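Long-range contact in oligopeptide ABC transporter, periplasmic oligopeptide-binding protein, putative (Thermotoga maritima MSB8, PDB 5IPW), which probably binds oligopeptides outside the cytoplasmic membrane and hands them to an ABC transporter for uptake: residues Pro500-Glu512 / Val551-Ala563. Sequence-based numbering, arbitrary orientation.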
loop_
_atom_site.group_PDB
_atom_site.type_symbol
_atom_site.label_atom_id
_atom_site.label_comp_id
_atom_site.label_asym_id
_atom_site.label_seq_id
_atom_site.Cartn_x
_atom_site.Cartn_y
_atom_site.Cartn_z
ATOM N N PRO A 500 1.551 -7.764 2.047
ATOM C CA PRO A 500 2.686 -7.807 2.964
ATOM C C PRO A 500 4.034 -7.778 2.270
ATOM O O PRO A 500 4.971 -7.236 2.823
ATOM C CB PRO A 500 2.527 -9.160 3.672
ATOM C CG PRO A 500 1.171 -9.648 3.323
ATOM C CD PRO A 500 0.867 -9.065 1.990
ATOM N N LEU A 501 4.118 -8.339 1.066
ATOM C CA LEU A 501 5.407 -8.584 0.407
ATOM C C LEU A 501 6.226 -7.345 0.024
ATOM O O LEU A 501 7.416 -7.460 -0.265
ATOM C CB LEU A 501 5.200 -9.482 -0.811
ATOM C CG LEU A 501 4.807 -10.915 -0.437
ATOM C CD1 LEU A 501 4.114 -11.621 -1.593
ATOM C CD2 LEU A 501 6.025 -11.708 0.020
ATOM N N SER A 502 5.600 -6.173 0.025
ATOM C CA SER A 502 6.327 -4.908 -0.107
ATOM C C SER A 502 6.918 -4.441 1.231
ATOM O O SER A 502 7.780 -3.561 1.256
ATOM C CB SER A 502 5.395 -3.825 -0.652
ATOM O OG SER A 502 4.330 -3.570 0.252
ATOM N N SER A 503 6.414 -5.010 2.330
ATOM C CA SER A 503 6.904 -4.741 3.690
ATOM C C SER A 503 6.800 -6.030 4.508
ATOM O O SER A 503 6.013 -6.122 5.453
ATOM C CB SER A 503 6.073 -3.636 4.344
ATOM O OG SER A 503 6.214 -2.406 3.648
ATOM N N PRO A 504 7.590 -7.044 4.134
ATOM C CA PRO A 504 7.387 -8.398 4.630
ATOM C C PRO A 504 7.882 -8.702 6.046
ATOM O O PRO A 504 7.793 -9.854 6.471
ATOM C CB PRO A 504 8.178 -9.240 3.627
ATOM C CG PRO A 504 9.277 -8.347 3.188
ATOM C CD PRO A 504 8.650 -6.991 3.112
ATOM N N MET A 505 8.387 -7.712 6.776
ATOM C CA MET A 505 9.058 -8.000 8.039
ATOM C C MET A 505 8.132 -8.623 9.085
ATOM O O MET A 505 8.576 -9.441 9.880
ATOM C CB MET A 505 9.744 -6.754 8.600
ATOM C CG MET A 505 8.813 -5.723 9.214
ATOM S SD MET A 505 9.698 -4.217 9.667
ATOM C CE MET A 505 8.957 -3.890 11.268
ATOM N N VAL A 506 6.858 -8.249 9.082
ATOM C CA VAL A 506 5.932 -8.705 10.120
ATOM C C VAL A 506 5.537 -10.174 9.947
ATOM O O VAL A 506 5.315 -10.876 10.931
ATOM C CB VAL A 506 4.670 -7.820 10.184
ATOM C CG1 VAL A 506 3.603 -8.441 11.075
ATOM C CG2 VAL A 506 5.032 -6.439 10.702
ATOM N N ILE A 507 5.445 -10.635 8.708
ATOM C CA ILE A 507 5.091 -12.020 8.454
ATOM C C ILE A 507 6.349 -12.878 8.453
ATOM O O ILE A 507 6.362 -13.963 9.035
ATOM C CB ILE A 507 4.309 -12.172 7.132
ATOM C CG1 ILE A 507 2.817 -11.918 7.351
ATOM C CG2 ILE A 507 4.427 -13.580 6.573
ATOM C CD1 ILE A 507 2.483 -10.664 8.130
ATOM N N PHE A 508 7.402 -12.386 7.807
ATOM C CA PHE A 508 8.607 -13.174 7.582
ATOM C C PHE A 508 9.816 -12.653 8.353
ATOM O O PHE A 508 10.296 -11.552 8.084
ATOM C CB PHE A 508 8.925 -13.197 6.094
ATOM C CG PHE A 508 7.826 -13.779 5.266
ATOM C CD1 PHE A 508 7.551 -15.134 5.326
ATOM C CD2 PHE A 508 7.051 -12.978 4.443
ATOM C CE1 PHE A 508 6.534 -15.687 4.573
ATOM C CE2 PHE A 508 6.029 -13.525 3.684
ATOM C CZ PHE A 508 5.772 -14.882 3.751
ATOM N N PRO A 509 10.316 -13.447 9.314
ATOM C CA PRO A 509 11.561 -13.097 9.975
ATOM C C PRO A 509 12.711 -12.963 8.994
ATOM O O PRO A 509 12.828 -13.771 8.079
ATOM C CB PRO A 509 11.792 -14.274 10.922
ATOM C CG PRO A 509 10.423 -14.753 11.246
ATOM C CD PRO A 509 9.640 -14.571 9.984
ATOM N N GLY A 510 13.531 -11.931 9.178
ATOM C CA GLY A 510 14.718 -11.713 8.351
ATOM C C GLY A 510 14.445 -11.403 6.888
ATOM O O GLY A 510 15.313 -11.604 6.036
ATOM N N SER A 511 13.244 -10.913 6.585
ATOM C CA SER A 511 12.923 -10.469 5.228
ATOM C C SER A 511 13.363 -9.020 5.004
ATOM O O SER A 511 13.426 -8.559 3.867
ATOM C CB SER A 511 11.432 -10.607 4.961
ATOM O OG SER A 511 10.688 -9.886 5.920
ATOM N N GLU A 512 13.655 -8.306 6.090
ATOM C CA GLU A 512 14.111 -6.913 6.013
ATOM C C GLU A 512 15.256 -6.677 6.998
ATOM O O GLU A 512 15.482 -7.476 7.903
ATOM C CB GLU A 512 12.949 -5.944 6.302
ATOM C CG GLU A 512 11.753 -6.083 5.364
ATOM C CD GLU A 512 10.752 -4.938 5.486
ATOM O OE1 GLU A 512 11.167 -3.772 5.349
ATOM O OE2 GLU A 512 9.547 -5.197 5.709
ATOM N N VAL A 551 9.783 -23.882 13.452
ATOM C CA VAL A 551 8.731 -23.311 12.629
ATOM C C VAL A 551 9.049 -21.862 12.200
ATOM O O VAL A 551 8.567 -21.400 11.161
ATOM C CB VAL A 551 7.375 -23.421 13.364
ATOM C CG1 VAL A 551 7.291 -22.445 14.529
ATOM C CG2 VAL A 551 6.219 -23.243 12.397
ATOM N N VAL A 552 9.865 -21.157 12.987
ATOM C CA VAL A 552 10.357 -19.827 12.608
ATOM C C VAL A 552 11.359 -19.926 11.459
ATOM O O VAL A 552 11.257 -19.187 10.481
ATOM C CB VAL A 552 11.001 -19.093 13.807
ATOM C CG1 VAL A 552 11.692 -17.811 13.369
ATOM C CG2 VAL A 552 9.954 -18.773 14.863
ATOM N N TYR A 553 12.326 -20.832 11.570
ATOM C CA TYR A 553 13.289 -21.055 10.487
ATOM C C TYR A 553 12.586 -21.419 9.183
ATOM O O TYR A 553 13.136 -21.217 8.097
ATOM C CB TYR A 553 14.275 -22.172 10.839
ATOM C CG TYR A 553 15.362 -21.826 11.844
ATOM C CD1 TYR A 553 15.891 -20.537 11.941
ATOM C CD2 TYR A 553 15.901 -22.813 12.669
ATOM C CE1 TYR A 553 16.895 -20.241 12.848
ATOM C CE2 TYR A 553 16.906 -22.524 13.575
ATOM C CZ TYR A 553 17.401 -21.237 13.661
ATOM O OH TYR A 553 18.400 -20.944 14.559
ATOM N N ARG A 554 11.382 -21.975 9.302
ATOM C CA ARG A 554 10.579 -22.364 8.148
ATOM C C ARG A 554 10.008 -21.139 7.434
ATOM O O ARG A 554 10.078 -21.041 6.205
ATOM C CB ARG A 554 9.451 -23.320 8.584
ATOM C CG ARG A 554 9.261 -24.538 7.686
ATOM C CD ARG A 554 10.576 -25.234 7.342
ATOM N NE ARG A 554 11.514 -25.265 8.469
ATOM C CZ ARG A 554 12.837 -25.397 8.361
ATOM N NH1 ARG A 554 13.423 -25.515 7.173
ATOM N NH2 ARG A 554 13.588 -25.407 9.457
ATOM N N LEU A 555 9.449 -20.208 8.208
ATOM C CA LEU A 555 8.947 -18.939 7.663
ATOM C C LEU A 555 10.000 -18.193 6.847
ATOM O O LEU A 555 9.667 -17.516 5.878
ATOM C CB LEU A 555 8.431 -18.025 8.776
ATOM C CG LEU A 555 7.028 -18.316 9.295
ATOM C CD1 LEU A 555 6.754 -17.495 10.544
ATOM C CD2 LEU A 555 5.973 -18.031 8.238
ATOM N N VAL A 556 11.266 -18.313 7.239
ATOM C CA VAL A 556 12.353 -17.714 6.470
ATOM C C VAL A 556 12.423 -18.388 5.109
ATOM O O VAL A 556 12.432 -17.712 4.084
ATOM C CB VAL A 556 13.716 -17.848 7.181
ATOM C CG1 VAL A 556 14.841 -17.316 6.307
ATOM C CG2 VAL A 556 13.702 -17.114 8.516
ATOM N N ASP A 557 12.461 -19.719 5.111
ATOM C CA ASP A 557 12.538 -20.510 3.879
ATOM C C ASP A 557 11.425 -20.145 2.905
ATOM O O ASP A 557 11.665 -19.985 1.702
ATOM C CB ASP A 557 12.464 -22.007 4.195
ATOM C CG ASP A 557 13.724 -22.529 4.855
ATOM O OD1 ASP A 557 14.828 -22.233 4.349
ATOM O OD2 ASP A 557 13.605 -23.241 5.874
ATOM N N LEU A 558 10.215 -20.011 3.444
ATOM C CA LEU A 558 9.060 -19.586 2.664
ATOM C C LEU A 558 9.308 -18.244 1.987
ATOM O O LEU A 558 9.077 -18.104 0.784
ATOM C CB LEU A 558 7.808 -19.498 3.545
ATOM C CG LEU A 558 7.232 -20.811 4.092
ATOM C CD1 LEU A 558 5.942 -20.538 4.852
ATOM C CD2 LEU A 558 6.978 -21.823 2.985
ATOM N N TYR A 559 9.786 -17.261 2.750
ATOM C CA TYR A 559 10.017 -15.935 2.185
ATOM C C TYR A 559 10.996 -15.974 1.024
ATOM O O TYR A 559 10.753 -15.364 -0.015
ATOM C CB TYR A 559 10.536 -14.935 3.217
ATOM C CG TYR A 559 10.818 -13.606 2.564
ATOM C CD1 TYR A 559 9.778 -12.743 2.232
ATOM C CD2 TYR A 559 12.113 -13.243 2.212
ATOM C CE1 TYR A 559 10.024 -11.542 1.597
ATOM C CE2 TYR A 559 12.367 -12.045 1.579
ATOM C CZ TYR A 559 11.319 -11.199 1.272
ATOM O OH TYR A 559 11.571 -10.006 0.643
ATOM N N TYR A 560 12.108 -16.678 1.203
ATOM C CA TYR A 560 13.150 -16.697 0.177
ATOM C C TYR A 560 12.761 -17.511 -1.054
ATOM O O TYR A 560 13.322 -17.323 -2.137
ATOM C CB TYR A 560 14.493 -17.125 0.773
ATOM C CG TYR A 560 15.165 -15.953 1.441
ATOM C CD1 TYR A 560 14.910 -15.641 2.775
ATOM C CD2 TYR A 560 16.001 -15.115 0.720
ATOM C CE1 TYR A 560 15.502 -14.544 3.377
ATOM C CE2 TYR A 560 16.598 -14.017 1.312
ATOM C CZ TYR A 560 16.347 -13.736 2.637
ATOM O OH TYR A 560 16.945 -12.642 3.210
ATOM N N GLN A 561 11.781 -18.392 -0.886
ATOM C CA GLN A 561 11.121 -19.021 -2.021
ATOM C C GLN A 561 10.268 -17.991 -2.736
ATOM O O GLN A 561 10.380 -17.820 -3.951
ATOM C CB GLN A 561 10.247 -20.195 -1.580
ATOM C CG GLN A 561 11.015 -21.487 -1.366
ATOM C CD GLN A 561 10.094 -22.660 -1.102
ATOM O OE1 GLN A 561 9.630 -22.857 0.025
ATOM N NE2 GLN A 561 9.820 -23.448 -2.142
ATOM N N ILE A 562 9.428 -17.300 -1.975
ATOM C CA ILE A 562 8.539 -16.290 -2.539
ATOM C C ILE A 562 9.337 -15.236 -3.301
ATOM O O ILE A 562 8.928 -14.791 -4.372
ATOM C CB ILE A 562 7.682 -15.616 -1.450
ATOM C CG1 ILE A 562 6.665 -16.616 -0.885
ATOM C CG2 ILE A 562 6.949 -14.410 -2.024
ATOM C CD1 ILE A 562 5.895 -16.116 0.320
ATOM N N ALA A 563 10.486 -14.855 -2.748
ATOM C CA ALA A 563 11.354 -13.847 -3.355
ATOM C C ALA A 563 11.903 -14.253 -4.718
ATOM O O ALA A 563 12.208 -13.392 -5.544
ATOM C CB ALA A 563 12.508 -13.524 -2.417
#
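Phe508 O takes a 2.8 Å hydrogen bond from Ser511 OG and a weak one from Ser511 N, closing the type II turn Phe508–Ser511 that meets helix 550-564. Placed between the backbone N and the carbonyl carbon (chi1 57°), the Ser511 hydroxyl reaches back to Phe508 O, while Ser511 CB sits squarely over the Tyr559 ring, 3.6 Å from its centroid, in a CH-pi contact. Tyr559 projects into the loop with CG anti to its backbone N (chi1 177°). Pro504 CB approaches Tyr559 CE1 obliquely at 3.6 Å, and the Phe508 ring lies beside that of Tyr559 with the planes turned by 48°, Phe508 CD2 being 3.5 Å from Tyr559 CD1. Ile507 CG2 lies over the centre of one face of Phe508, and Tyr559 CA lies over the opposite face, toward its rim; Leu555 O faces the ring edge near CD1. Beyond the ring, Ile562 CD1 touches Phe508 CZ, and Ile562 CG2 meets Leu501 CD2 at 3.5 Å. At the other end Pro509 rests on Val552, Leu555 and Val556. Phe508 also packs on Met575 and Ala578 of helix 568-584, and Pro509 on Ile526 of helix 523-534. With Tyr560 OH to Gly510 O (3.4 Å, weak) the one hydrogen bond between the segments, their cohesion is chiefly apolar and aromatic, and the stronger polar bond serves to shape the turn.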